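Local coordinates for protein trehalose-6-phosphate phosphatase (PDB 5DX9) that is a HAD-superfamily member of the trehalose-phosphatase family, built on a Rossmann-like alpha/beta domain that holds a magnesium ion, at residues 75-78 against 82-85; 24-29 against 188-193; 121-126 against 152-157; 39-44 against 70-75. All coordinates share one frame; numbering follows the deposited sequence.

Contact 1 of 4, residues 75-78 against 82-85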
loop_
_atom_site.group_PDB
_atom_site.type_symbol
_atom_site.label_atom_id
_atom_site.label_comp_id
_atom_site.label_asym_id
_atom_site.label_seq_id
_atom_site.Cartn_x
_atom_site.Cartn_y
_atom_site.Cartn_z
ATOM N N GLU A 75 -7.525 -3.015 -14.747
ATOM C CA GLU A 75 -8.802 -3.578 -15.164
ATOM C C GLU A 75 -9.980 -2.973 -14.414
ATOM O O GLU A 75 -11.041 -2.751 -14.992
ATOM C CB GLU A 75 -8.808 -5.099 -14.973
ATOM C CG GLU A 75 -10.185 -5.734 -15.156
ATOM C CD GLU A 75 -10.131 -7.247 -15.300
ATOM O OE1 GLU A 75 -9.075 -7.770 -15.714
ATOM O OE2 GLU A 75 -11.145 -7.915 -14.999
ATOM N N HIS A 76 -9.793 -2.708 -13.125
ATOM C CA HIS A 76 -10.903 -2.279 -12.285
ATOM C C HIS A 76 -10.826 -0.811 -11.889
ATOM O O HIS A 76 -11.797 -0.262 -11.377
ATOM C CB HIS A 76 -10.977 -3.143 -11.024
ATOM C CG HIS A 76 -11.282 -4.585 -11.295
ATOM N ND1 HIS A 76 -10.368 -5.591 -11.083
ATOM C CD2 HIS A 76 -12.401 -5.186 -11.766
ATOM C CE1 HIS A 76 -10.906 -6.754 -11.409
ATOM N NE2 HIS A 76 -12.144 -6.531 -11.828
ATOM N N TRP A 77 -9.685 -0.171 -12.124
ATOM C CA TRP A 77 -9.517 1.220 -11.702
ATOM C C TRP A 77 -8.932 2.120 -12.785
ATOM O O TRP A 77 -8.899 3.340 -12.627
ATOM C CB TRP A 77 -8.633 1.294 -10.451
ATOM C CG TRP A 77 -9.252 0.656 -9.244
ATOM C CD1 TRP A 77 -8.832 -0.476 -8.610
ATOM C CD2 TRP A 77 -10.413 1.108 -8.533
ATOM N NE1 TRP A 77 -9.654 -0.755 -7.545
ATOM C CE2 TRP A 77 -10.633 0.202 -7.477
ATOM C CE3 TRP A 77 -11.284 2.193 -8.683
ATOM C CZ2 TRP A 77 -11.688 0.345 -6.577
ATOM C CZ3 TRP A 77 -12.332 2.334 -7.788
ATOM C CH2 TRP A 77 -12.524 1.415 -6.748
ATOM N N GLY A 78 -8.476 1.521 -13.880
ATOM C CA GLY A 78 -7.840 2.268 -14.952
ATOM C C GLY A 78 -8.748 3.297 -15.597
ATOM O O GLY A 78 -8.282 4.204 -16.285
ATOM N N ARG A 82 -7.774 10.239 -12.772
ATOM C CA ARG A 82 -7.022 10.947 -11.739
ATOM C C ARG A 82 -6.517 10.018 -10.632
ATOM O O ARG A 82 -5.825 10.456 -9.712
ATOM C CB ARG A 82 -7.881 12.059 -11.133
ATOM C CG ARG A 82 -8.121 13.252 -12.052
ATOM C CD ARG A 82 -6.978 14.260 -11.977
ATOM N NE ARG A 82 -5.857 13.910 -12.847
ATOM C CZ ARG A 82 -4.599 14.287 -12.631
ATOM N NH1 ARG A 82 -4.295 15.013 -11.562
ATOM N NH2 ARG A 82 -3.643 13.928 -13.478
ATOM N N LEU A 83 -6.855 8.738 -10.724
ATOM C CA LEU A 83 -6.443 7.777 -9.704
ATOM C C LEU A 83 -5.060 7.200 -9.977
ATOM O O LEU A 83 -4.864 6.462 -10.944
ATOM C CB LEU A 83 -7.457 6.641 -9.598
ATOM C CG LEU A 83 -7.072 5.537 -8.612
ATOM C CD1 LEU A 83 -6.923 6.104 -7.209
ATOM C CD2 LEU A 83 -8.097 4.414 -8.642
ATOM N N GLY A 84 -4.104 7.540 -9.120
ATOM C CA GLY A 84 -2.779 6.951 -9.189
ATOM C C GLY A 84 -2.836 5.499 -8.759
ATOM O O GLY A 84 -3.731 5.103 -8.011
ATOM N N LEU A 85 -1.886 4.698 -9.232
ATOM C CA LEU A 85 -1.868 3.279 -8.899
ATOM C C LEU A 85 -0.450 2.776 -8.640
ATOM O O LEU A 85 0.453 2.981 -9.451
ATOM C CB LEU A 85 -2.519 2.460 -10.016
ATOM C CG LEU A 85 -3.995 2.737 -10.304
ATOM C CD1 LEU A 85 -4.470 1.931 -11.504
ATOM C CD2 LEU A 85 -4.849 2.428 -9.085
#
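The contact of W77 with L83 and L85 is a small, buried apolar one, formed inside a beta-alpha-beta unit where helix 70-77 hands the chain over to strand 84-87 of the central sheet. W77 sits near the end of the helix, and its CB rests on the CD2 methyl of L83 at 3.6 Å. From there the same methyl approaches the indole obliquely: L83 CD2 lies 4.0 Å from W77 CG and 3.9 Å from W77 CE3. L83 can reach this far because its CG stands anti to the backbone N (chi1 177°), which swings the branch toward the helix. L85, two residues on, adds a looser touch, with its CD2 methyl 4.2 Å from W77 CB. The indole leads away from the strand, its CZ2 side toward P43; the side chain also touches T47 and I51 of helix 45-56, while Y27 meets it ring to ring with planes nearly perpendicular. L83 and L85 both also lean on L64 of strand 60-65, the first strand of the unit, and G84 between them bonds to that strand through its backbone. No hydrogen bond joins the two segments, so between them the attraction is that of apolar packing, with methyl groups fitted around the root of one tryptophan.

Contact 2 of 4, residues 24-29 against 188-193. Unlike the reference sequence in segment 24-29: N26 (reference Asp). With MG (magnesium ion), chain C; G6P (6-O-phosphono-alpha-D-glucopyranose), chain B; GLC (alpha-D-glucopyranose), chain D.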
loop_
_atom_site.group_PDB
_atom_site.type_symbol
_atom_site.label_atom_id
_atom_site.label_comp_id
_atom_site.label_asym_id
_atom_site.label_seq_id
_atom_site.Cartn_x
_atom_site.Cartn_y
_atom_site.Cartn_z
ATOM N N LEU A 24 -4.520 7.786 0.557
ATOM C CA LEU A 24 -3.857 6.543 0.182
ATOM C C LEU A 24 -4.634 5.319 0.648
ATOM O O LEU A 24 -4.847 5.126 1.845
ATOM C CB LEU A 24 -2.442 6.523 0.754
ATOM C CG LEU A 24 -1.635 7.779 0.419
ATOM C CD1 LEU A 24 -0.311 7.804 1.171
ATOM C CD2 LEU A 24 -1.416 7.892 -1.085
ATOM N N PHE A 25 -5.053 4.495 -0.308
ATOM C CA PHE A 25 -5.849 3.308 -0.009
ATOM C C PHE A 25 -5.188 2.011 -0.455
ATOM O O PHE A 25 -4.861 1.843 -1.634
ATOM C CB PHE A 25 -7.222 3.397 -0.675
ATOM C CG PHE A 25 -8.047 4.565 -0.225
ATOM C CD1 PHE A 25 -8.921 4.443 0.844
ATOM C CD2 PHE A 25 -7.962 5.783 -0.880
ATOM C CE1 PHE A 25 -9.688 5.511 1.253
ATOM C CE2 PHE A 25 -8.725 6.855 -0.475
ATOM C CZ PHE A 25 -9.589 6.722 0.592
ATOM N N ASN A 26 -5.006 1.088 0.484
ATOM C CA ASN A 26 -4.725 -0.300 0.136
ATOM C C ASN A 26 -5.972 -0.859 -0.529
ATOM O O ASN A 26 -7.046 -0.265 -0.415
ATOM C CB ASN A 26 -4.340 -1.116 1.373
ATOM C CG ASN A 26 -4.038 -2.571 1.049
ATOM O OD1 ASN A 26 -4.776 -3.470 1.438
ATOM N ND2 ASN A 26 -2.948 -2.802 0.342
ATOM N N TYR A 27 -5.854 -1.979 -1.236
ATOM C CA TYR A 27 -7.043 -2.526 -1.878
ATOM C C TYR A 27 -7.638 -3.714 -1.141
ATOM O O TYR A 27 -8.661 -3.583 -0.477
ATOM C CB TYR A 27 -6.773 -2.935 -3.323
ATOM C CG TYR A 27 -8.063 -3.357 -3.990
ATOM C CD1 TYR A 27 -9.091 -2.439 -4.174
ATOM C CD2 TYR A 27 -8.273 -4.669 -4.397
ATOM C CE1 TYR A 27 -10.281 -2.806 -4.761
ATOM C CE2 TYR A 27 -9.466 -5.048 -4.993
ATOM C CZ TYR A 27 -10.466 -4.107 -5.172
ATOM O OH TYR A 27 -11.661 -4.452 -5.752
ATOM N N ASP A 28 -7.014 -4.879 -1.280
ATOM C CA ASP A 28 -7.557 -6.095 -0.686
ATOM C C ASP A 28 -7.638 -5.961 0.828
ATOM O O ASP A 28 -6.682 -5.528 1.468
ATOM C CB ASP A 28 -6.710 -7.310 -1.072
ATOM C CG ASP A 28 -6.665 -7.531 -2.568
ATOM O OD1 ASP A 28 -7.728 -7.832 -3.150
ATOM O OD2 ASP A 28 -5.571 -7.403 -3.159
ATOM N N GLY A 29 -8.787 -6.325 1.390
ATOM C CA GLY A 29 -9.000 -6.257 2.824
ATOM C C GLY A 29 -9.190 -4.840 3.339
ATOM O O GLY A 29 -9.502 -4.629 4.512
ATOM N N VAL A 188 12.150 -2.560 -2.313
ATOM C CA VAL A 188 10.892 -1.845 -2.493
ATOM C C VAL A 188 9.868 -2.239 -1.436
ATOM O O VAL A 188 9.854 -3.373 -0.955
ATOM C CB VAL A 188 10.282 -2.096 -3.883
ATOM C CG1 VAL A 188 11.289 -1.749 -4.972
ATOM C CG2 VAL A 188 9.807 -3.541 -4.006
ATOM N N ASN A 189 9.020 -1.284 -1.072
ATOM C CA ASN A 189 7.878 -1.553 -0.210
ATOM C C ASN A 189 6.864 -0.427 -0.320
ATOM O O ASN A 189 7.142 0.620 -0.910
ATOM C CB ASN A 189 8.309 -1.751 1.249
ATOM C CG ASN A 189 9.072 -0.564 1.808
ATOM O OD1 ASN A 189 8.489 0.475 2.117
ATOM N ND2 ASN A 189 10.382 -0.722 1.962
ATOM N N LYS A 190 5.683 -0.647 0.239
ATOM C CA LYS A 190 4.619 0.342 0.169
ATOM C C LYS A 190 5.001 1.631 0.890
ATOM O O LYS A 190 4.475 2.701 0.582
ATOM C CB LYS A 190 3.334 -0.226 0.761
ATOM C CG LYS A 190 2.782 -1.426 0.015
ATOM C CD LYS A 190 1.680 -2.065 0.828
ATOM C CE LYS A 190 1.008 -3.194 0.075
ATOM N NZ LYS A 190 0.084 -3.981 0.947
ATOM N N GLY A 191 5.917 1.521 1.846
ATOM C CA GLY A 191 6.371 2.670 2.607
ATOM C C GLY A 191 7.152 3.662 1.764
ATOM O O GLY A 191 6.991 4.874 1.909
ATOM N N GLU A 192 8.003 3.147 0.882
ATOM C CA GLU A 192 8.819 4.007 0.033
ATOM C C GLU A 192 7.955 4.781 -0.953
ATOM O O GLU A 192 8.286 5.901 -1.332
ATOM C CB GLU A 192 9.872 3.186 -0.717
ATOM C CG GLU A 192 11.006 2.698 0.165
ATOM C CD GLU A 192 11.767 3.842 0.801
ATOM O OE1 GLU A 192 11.709 4.969 0.263
ATOM O OE2 GLU A 192 12.420 3.617 1.842
ATOM N N ILE A 193 6.849 4.174 -1.366
ATOM C CA ILE A 193 5.920 4.829 -2.277
ATOM C C ILE A 193 5.260 6.020 -1.592
ATOM O O ILE A 193 5.150 7.101 -2.169
ATOM C CB ILE A 193 4.834 3.863 -2.770
ATOM C CG1 ILE A 193 5.469 2.698 -3.537
ATOM C CG2 ILE A 193 3.819 4.596 -3.629
ATOM C CD1 ILE A 193 6.367 3.128 -4.680
HETATM MG MG MG C . -4.458 -5.504 1.761
HETATM C C1 G6P B . -4.068 -10.529 -2.935
HETATM C C2 G6P B . -3.308 -10.752 -4.236
HETATM C C3 G6P B . -1.865 -11.144 -3.981
HETATM C C4 G6P B . -1.164 -10.065 -3.181
HETATM C C5 G6P B . -1.966 -9.516 -1.986
HETATM C C6 G6P B . -1.690 -8.017 -1.755
HETATM O O1 G6P B . -4.283 -11.742 -2.210
HETATM O O2 G6P B . -3.971 -11.760 -4.996
HETATM O O3 G6P B . -1.157 -11.269 -5.222
HETATM O O4 G6P B . 0.071 -10.663 -2.765
HETATM O O5 G6P B . -3.396 -9.577 -2.110
HETATM O O6 G6P B . -2.874 -7.219 -2.002
HETATM P P G6P B . -3.092 -5.776 -1.278
HETATM O O1P G6P B . -3.959 -4.752 -2.166
HETATM O O2P G6P B . -3.817 -5.991 -0.005
HETATM O O3P G6P B . -1.627 -5.177 -0.990
HETATM C C1 GLC D . -5.162 -11.541 -1.094
HETATM C C2 GLC D . -5.192 -12.792 -0.214
HETATM C C3 GLC D . -5.933 -13.928 -0.905
HETATM C C4 GLC D . -7.308 -13.485 -1.388
HETATM C C5 GLC D . -7.200 -12.217 -2.232
HETATM C C6 GLC D . -8.572 -11.638 -2.573
HETATM O O2 GLC D . -3.843 -13.183 0.104
HETATM O O3 GLC D . -6.085 -15.022 0.006
HETATM O O4 GLC D . -7.891 -14.564 -2.136
HETATM O O5 GLC D . -6.477 -11.204 -1.537
HETATM O O6 GLC D . -9.360 -11.500 -1.383
HETATM O O HOH W 1 -4.755 -7.434 2.519
HETATM O O HOH W 2 -2.511 -5.031 2.209
#
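O3P of 6-O-phosphono-alpha-D-glucopyranose is gripped from both segments, by K190 NZ at 2.8 Å and by N26 ND2 at 3.0 Å, the latter bond bending to 153° at the hydrogen. The two nitrogens, both donors, stand only 3.3 Å apart and meet through this shared acceptor. N26, an aspartate in the reference sequence, carries its CG anti to the backbone N (chi1 -180°), and its other amide atom faces the magnesium ion: N26 OD1 binds it at 2.1 Å. D28 O, O2P of 6-O-phosphono-alpha-D-glucopyranose, two waters and D212 complete six ligands. D28 N donates to O1P at 3.2 Å. This is the HAD arrangement in which the loop after the first strand, 21-25, and a lysine from a later helix close on one anion. K190 arrives as an extended chain and also holds D216 in a salt bridge and T215 in a hydrogen bond. The metal takes O2P, the D28 N-H takes O1P, and amide and ammonium share O3P, which probably fixes the group's orientation.

Contact 3 of 4, residues 121-126 against 152-157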
loop_
_atom_site.group_PDB
_atom_site.type_symbol
_atom_site.label_atom_id
_atom_site.label_comp_id
_atom_site.label_asym_id
_atom_site.label_seq_id
_atom_site.Cartn_x
_atom_site.Cartn_y
_atom_site.Cartn_z
ATOM N N LYS A 121 6.034 -23.697 -7.495
ATOM C CA LYS A 121 5.492 -24.716 -8.386
ATOM C C LYS A 121 5.565 -26.072 -7.709
ATOM O O LYS A 121 4.635 -26.873 -7.793
ATOM C CB LYS A 121 6.248 -24.754 -9.715
ATOM C CG LYS A 121 5.752 -23.769 -10.758
ATOM C CD LYS A 121 6.495 -23.967 -12.068
ATOM C CE LYS A 121 6.049 -22.972 -13.120
ATOM N NZ LYS A 121 6.902 -23.061 -14.340
ATOM N N TYR A 122 6.687 -26.318 -7.044
ATOM C CA TYR A 122 6.884 -27.545 -6.292
ATOM C C TYR A 122 5.741 -27.755 -5.312
ATOM O O TYR A 122 5.159 -28.838 -5.246
ATOM C CB TYR A 122 8.218 -27.508 -5.543
ATOM C CG TYR A 122 8.419 -28.668 -4.599
ATOM C CD1 TYR A 122 9.101 -29.806 -5.005
ATOM C CD2 TYR A 122 7.926 -28.630 -3.301
ATOM C CE1 TYR A 122 9.287 -30.871 -4.149
ATOM C CE2 TYR A 122 8.102 -29.694 -2.439
ATOM C CZ TYR A 122 8.786 -30.812 -2.869
ATOM O OH TYR A 122 8.971 -31.875 -2.016
ATOM N N TYR A 123 5.421 -26.711 -4.557
ATOM C CA TYR A 123 4.410 -26.810 -3.513
ATOM C C TYR A 123 2.995 -26.710 -4.062
ATOM O O TYR A 123 2.059 -27.210 -3.445
ATOM C CB TYR A 123 4.638 -25.738 -2.447
ATOM C CG TYR A 123 5.785 -26.079 -1.533
ATOM C CD1 TYR A 123 5.604 -26.924 -0.449
ATOM C CD2 TYR A 123 7.058 -25.579 -1.769
ATOM C CE1 TYR A 123 6.655 -27.249 0.385
ATOM C CE2 TYR A 123 8.115 -25.903 -0.944
ATOM C CZ TYR A 123 7.909 -26.738 0.133
ATOM O OH TYR A 123 8.961 -27.061 0.964
ATOM N N THR A 124 2.836 -26.070 -5.217
ATOM C CA THR A 124 1.525 -25.986 -5.847
ATOM C C THR A 124 1.086 -27.366 -6.322
ATOM O O THR A 124 -0.077 -27.740 -6.184
ATOM C CB THR A 124 1.517 -25.007 -7.038
ATOM O OG1 THR A 124 1.909 -23.702 -6.597
ATOM C CG2 THR A 124 0.127 -24.934 -7.658
ATOM N N GLU A 125 2.032 -28.123 -6.871
ATOM C CA GLU A 125 1.754 -29.456 -7.395
ATOM C C GLU A 125 1.475 -30.463 -6.280
ATOM O O GLU A 125 0.787 -31.459 -6.491
ATOM C CB GLU A 125 2.924 -29.943 -8.256
ATOM C CG GLU A 125 3.257 -29.029 -9.432
ATOM C CD GLU A 125 4.557 -29.407 -10.130
ATOM O OE1 GLU A 125 5.011 -28.631 -10.999
ATOM O OE2 GLU A 125 5.127 -30.471 -9.809
ATOM N N ARG A 126 2.008 -30.199 -5.092
ATOM C CA ARG A 126 1.873 -31.132 -3.979
ATOM C C ARG A 126 0.933 -30.604 -2.900
ATOM O O ARG A 126 0.854 -31.157 -1.805
ATOM C CB ARG A 126 3.248 -31.442 -3.383
ATOM C CG ARG A 126 4.116 -32.304 -4.287
ATOM C CD ARG A 126 5.586 -32.186 -3.937
ATOM N NE ARG A 126 6.418 -32.945 -4.867
ATOM C CZ ARG A 126 6.785 -32.513 -6.072
ATOM N NH1 ARG A 126 6.394 -31.321 -6.505
ATOM N NH2 ARG A 126 7.544 -33.277 -6.848
ATOM N N GLU A 152 -1.451 -25.067 5.832
ATOM C CA GLU A 152 -0.575 -24.359 6.755
ATOM C C GLU A 152 0.738 -25.107 6.901
ATOM O O GLU A 152 1.808 -24.501 6.926
ATOM C CB GLU A 152 -1.243 -24.191 8.119
ATOM C CG GLU A 152 -2.723 -23.884 8.030
ATOM C CD GLU A 152 -3.235 -23.093 9.214
ATOM O OE1 GLU A 152 -3.190 -21.846 9.153
ATOM O OE2 GLU A 152 -3.689 -23.714 10.200
ATOM N N PHE A 153 0.646 -26.430 6.996
ATOM C CA PHE A 153 1.832 -27.264 7.110
ATOM C C PHE A 153 2.733 -27.049 5.908
ATOM O O PHE A 153 3.927 -26.780 6.056
ATOM C CB PHE A 153 1.457 -28.743 7.230
ATOM C CG PHE A 153 2.642 -29.669 7.236
ATOM C CD1 PHE A 153 3.278 -29.993 8.421
ATOM C CD2 PHE A 153 3.123 -30.209 6.056
ATOM C CE1 PHE A 153 4.370 -30.838 8.431
ATOM C CE2 PHE A 153 4.217 -31.053 6.056
ATOM C CZ PHE A 153 4.842 -31.367 7.246
ATOM N N GLN A 154 2.153 -27.116 4.729
ATOM C CA GLN A 154 2.885 -26.873 3.529
ATOM C C GLN A 154 3.425 -25.457 3.518
ATOM O O GLN A 154 4.534 -25.231 3.109
ATOM C CB GLN A 154 2.017 -27.138 2.318
ATOM C CG GLN A 154 1.795 -28.596 1.998
ATOM C CD GLN A 154 3.066 -29.325 1.689
ATOM O OE1 GLN A 154 3.866 -29.566 2.549
ATOM N NE2 GLN A 154 3.239 -29.688 0.461
ATOM N N CYS A 155 2.651 -24.510 4.007
ATOM C CA CYS A 155 3.095 -23.124 4.066
ATOM C C CYS A 155 4.325 -22.972 4.924
ATOM O O CYS A 155 5.232 -22.297 4.557
ATOM C CB CYS A 155 1.971 -22.221 4.552
ATOM S SG CYS A 155 2.349 -20.491 4.816
ATOM N N LYS A 156 4.346 -23.635 6.056
ATOM C CA LYS A 156 5.469 -23.553 6.960
ATOM C C LYS A 156 6.695 -24.173 6.373
ATOM O O LYS A 156 7.786 -23.710 6.589
ATOM C CB LYS A 156 5.162 -24.242 8.273
ATOM C CG LYS A 156 4.256 -23.449 9.166
ATOM C CD LYS A 156 3.513 -24.355 10.120
ATOM C CE LYS A 156 2.680 -23.578 11.114
ATOM N NZ LYS A 156 1.358 -23.223 10.560
ATOM N N GLN A 157 6.507 -25.239 5.627
ATOM C CA GLN A 157 7.650 -25.882 4.988
ATOM C C GLN A 157 8.239 -25.006 3.887
ATOM O O GLN A 157 9.459 -24.880 3.772
ATOM C CB GLN A 157 7.262 -27.246 4.409
ATOM C CG GLN A 157 8.443 -28.001 3.810
ATOM C CD GLN A 157 8.047 -29.331 3.190
ATOM O OE1 GLN A 157 7.045 -29.936 3.573
ATOM N NE2 GLN A 157 8.832 -29.787 2.219
#
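Y123 CB points from helix 112-125 toward helix 148-166, and the ring beyond it runs across the gap edge first. At CD1 the ring passes the side-chain amide of Q154, whose CD is 4.1 Å away, with the backbone oxygen Q154 O equally near. Further out, Y123 CE1 comes within 3.8 Å of Q157 CD, and the amide of Q157 stands almost upright to the ring, 84° between the planes. At the tip, the side chain of Q157, stretched out with CG anti to its backbone N (chi1 -176°), lies alongside the Y123 hydroxyl. Both helices lean on W141 of the four-stranded antiparallel sheet, an alpha/beta layer apart from the central sheet and consistent with the C2-type cap of HAD proteins. One face of the Y123 ring carries Y122 CD2, 3.5 Å above its centre. Y122 in turn has the aliphatic end of R126 against one face, R126 CD 3.6 Å above the plane. The guanidinium then folds back to the helix end, where R126 NH1 donates to Y122 O at 3.0 Å, on a lone pair in the carbonyl plane.

Contact 4 of 4, residues 39-44 against 70-75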
loop_
_atom_site.group_PDB
_atom_site.type_symbol
_atom_site.label_atom_id
_atom_site.label_comp_id
_atom_site.label_asym_id
_atom_site.label_seq_id
_atom_site.Cartn_x
_atom_site.Cartn_y
_atom_site.Cartn_z
ATOM N N SER A 39 -9.050 -13.118 -8.200
ATOM C CA SER A 39 -9.584 -12.371 -9.336
ATOM C C SER A 39 -11.018 -11.914 -9.098
ATOM O O SER A 39 -11.545 -11.085 -9.842
ATOM C CB SER A 39 -9.520 -13.217 -10.609
ATOM O OG SER A 39 -10.380 -14.339 -10.512
ATOM N N HIS A 40 -11.645 -12.449 -8.057
ATOM C CA HIS A 40 -13.034 -12.120 -7.758
ATOM C C HIS A 40 -13.179 -10.911 -6.828
ATOM O O HIS A 40 -14.296 -10.512 -6.487
ATOM C CB HIS A 40 -13.735 -13.328 -7.142
ATOM C CG HIS A 40 -13.782 -14.517 -8.055
ATOM N ND1 HIS A 40 -13.156 -14.546 -9.274
ATOM C CD2 HIS A 40 -14.393 -15.721 -7.904
ATOM C CE1 HIS A 40 -13.373 -15.719 -9.851
ATOM N NE2 HIS A 40 -14.115 -16.445 -9.046
ATOM N N ALA A 41 -12.053 -10.330 -6.423
ATOM C CA ALA A 41 -12.067 -9.178 -5.525
ATOM C C ALA A 41 -12.375 -7.888 -6.282
ATOM O O ALA A 41 -11.555 -6.970 -6.324
ATOM C CB ALA A 41 -10.739 -9.060 -4.798
ATOM N N VAL A 42 -13.559 -7.825 -6.881
ATOM C CA VAL A 42 -13.947 -6.668 -7.679
ATOM C C VAL A 42 -14.702 -5.636 -6.840
ATOM O O VAL A 42 -15.556 -5.992 -6.027
ATOM C CB VAL A 42 -14.817 -7.081 -8.881
ATOM C CG1 VAL A 42 -14.088 -8.126 -9.720
ATOM C CG2 VAL A 42 -16.161 -7.615 -8.410
ATOM N N PRO A 43 -14.384 -4.349 -7.037
ATOM C CA PRO A 43 -15.001 -3.279 -6.247
ATOM C C PRO A 43 -16.496 -3.158 -6.513
ATOM O O PRO A 43 -16.940 -3.337 -7.648
ATOM C CB PRO A 43 -14.255 -2.021 -6.712
ATOM C CG PRO A 43 -13.782 -2.353 -8.081
ATOM C CD PRO A 43 -13.465 -3.823 -8.061
ATOM N N THR A 44 -17.261 -2.865 -5.468
ATOM C CA THR A 44 -18.702 -2.696 -5.596
ATOM C C THR A 44 -19.018 -1.395 -6.319
ATOM O O THR A 44 -18.115 -0.634 -6.663
ATOM C CB THR A 44 -19.397 -2.689 -4.227
ATOM O OG1 THR A 44 -18.976 -1.536 -3.486
ATOM C CG2 THR A 44 -19.049 -3.944 -3.445
ATOM N N GLY A 70 -0.206 -4.695 -11.801
ATOM C CA GLY A 70 -0.739 -3.562 -12.537
ATOM C C GLY A 70 -1.939 -3.891 -13.406
ATOM O O GLY A 70 -2.828 -3.059 -13.587
ATOM N N ASP A 71 -1.970 -5.108 -13.940
ATOM C CA ASP A 71 -3.049 -5.523 -14.833
ATOM C C ASP A 71 -4.394 -5.558 -14.121
ATOM O O ASP A 71 -5.378 -5.004 -14.611
ATOM C CB ASP A 71 -2.750 -6.897 -15.437
ATOM C CG ASP A 71 -1.848 -6.817 -16.655
ATOM O OD1 ASP A 71 -1.103 -5.826 -16.790
ATOM O OD2 ASP A 71 -1.889 -7.755 -17.477
ATOM N N PHE A 72 -4.433 -6.220 -12.967
ATOM C CA PHE A 72 -5.656 -6.305 -12.175
ATOM C C PHE A 72 -6.135 -4.918 -11.766
ATOM O O PHE A 72 -7.326 -4.621 -11.825
ATOM C CB PHE A 72 -5.439 -7.171 -10.932
ATOM C CG PHE A 72 -6.601 -7.166 -9.976
ATOM C CD1 PHE A 72 -7.611 -8.109 -10.085
ATOM C CD2 PHE A 72 -6.680 -6.225 -8.961
ATOM C CE1 PHE A 72 -8.680 -8.109 -9.203
ATOM C CE2 PHE A 72 -7.747 -6.219 -8.078
ATOM C CZ PHE A 72 -8.747 -7.162 -8.198
ATOM N N LEU A 73 -5.197 -4.072 -11.355
ATOM C CA LEU A 73 -5.529 -2.725 -10.904
ATOM C C LEU A 73 -6.078 -1.881 -12.052
ATOM O O LEU A 73 -7.084 -1.183 -11.896
ATOM C CB LEU A 73 -4.305 -2.059 -10.281
ATOM C CG LEU A 73 -3.848 -2.715 -8.975
ATOM C CD1 LEU A 73 -2.619 -2.028 -8.422
ATOM C CD2 LEU A 73 -4.973 -2.705 -7.948
ATOM N N GLU A 74 -5.422 -1.960 -13.207
ATOM C CA GLU A 74 -5.883 -1.265 -14.407
ATOM C C GLU A 74 -7.284 -1.709 -14.809
ATOM O O GLU A 74 -8.128 -0.885 -15.164
ATOM C CB GLU A 74 -4.912 -1.493 -15.567
ATOM C CG GLU A 74 -3.875 -0.394 -15.733
ATOM C CD GLU A 74 -4.469 0.898 -16.275
ATOM O OE1 GLU A 74 -3.797 1.949 -16.180
ATOM O OE2 GLU A 74 -5.604 0.865 -16.803
ATOM N N GLU A 75 -7.525 -3.015 -14.747
ATOM C CA GLU A 75 -8.802 -3.578 -15.164
ATOM C C GLU A 75 -9.980 -2.973 -14.414
ATOM O O GLU A 75 -11.041 -2.751 -14.992
ATOM C CB GLU A 75 -8.808 -5.099 -14.973
ATOM C CG GLU A 75 -10.185 -5.734 -15.156
ATOM C CD GLU A 75 -10.131 -7.247 -15.300
ATOM O OE1 GLU A 75 -9.075 -7.770 -15.714
ATOM O OE2 GLU A 75 -11.145 -7.915 -14.999
#
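F72 reaches A41 and S39 with the edge of its ring and takes other partners on its surface. The imidazole of H76, one helical turn on, meets it edge-to-face, with H76 ND1 above one face of the phenyl ring, and R68 makes a cation-pi contact with it. The edge is given to backbone carbonyls of the loop 39-44. A41 O lies in the ring plane, 3.4 Å from F72 CZ, and S39 O stands near that plane too, 4.2 Å from F72 CE1. These oxygens thus face the weakly positive rim of C-H bonds, while the pi surface meets the imidazole edge of H76 and the cation of R68. F72 is aimed this way because its CG is anti to the backbone N (chi1 173°), which sends the ring outward from helix 70-77. Methyl packing plays a lesser part, A41 CB being 4.4 Å from F72 CZ. A41, whose O faces the ring, is the centre of an inverse gamma turn, closed by a weak bond from V42 N to H40 O of 2.8 Å. The same A41 O accepts a hydrogen bond from Y27 OH, so it is held by more than the phenyl edge. A41 also touches the bound alpha-D-glucopyranose. In this HAD core domain the loop after strand 21-25 is backed by the helix of a beta-alpha-beta unit where, through A41, it helps wall the sugar pocket.

The four contacts show how chemistry follows position in one fold. Contacts 1 and 2 are wholly buried, yet contact 1 is all hydrocarbon, whereas contact 2, whose centre is about 1 Å from the centre of the chain, is polar and organised by a magnesium ion and 6-O-phosphono-alpha-D-glucopyranose. Contacts 1 and 4 share E75 and use the same helix, 70-77, from two directions: one toward the central sheet, the other toward a loop at the pocket. Y27 of contact 2 touches both of them. Contact 3 stands apart, some 27 Å between its centre and that of contact 2, joining two helices on a different sheet through a buried tyrosine and amide, with exposed residues at its rim.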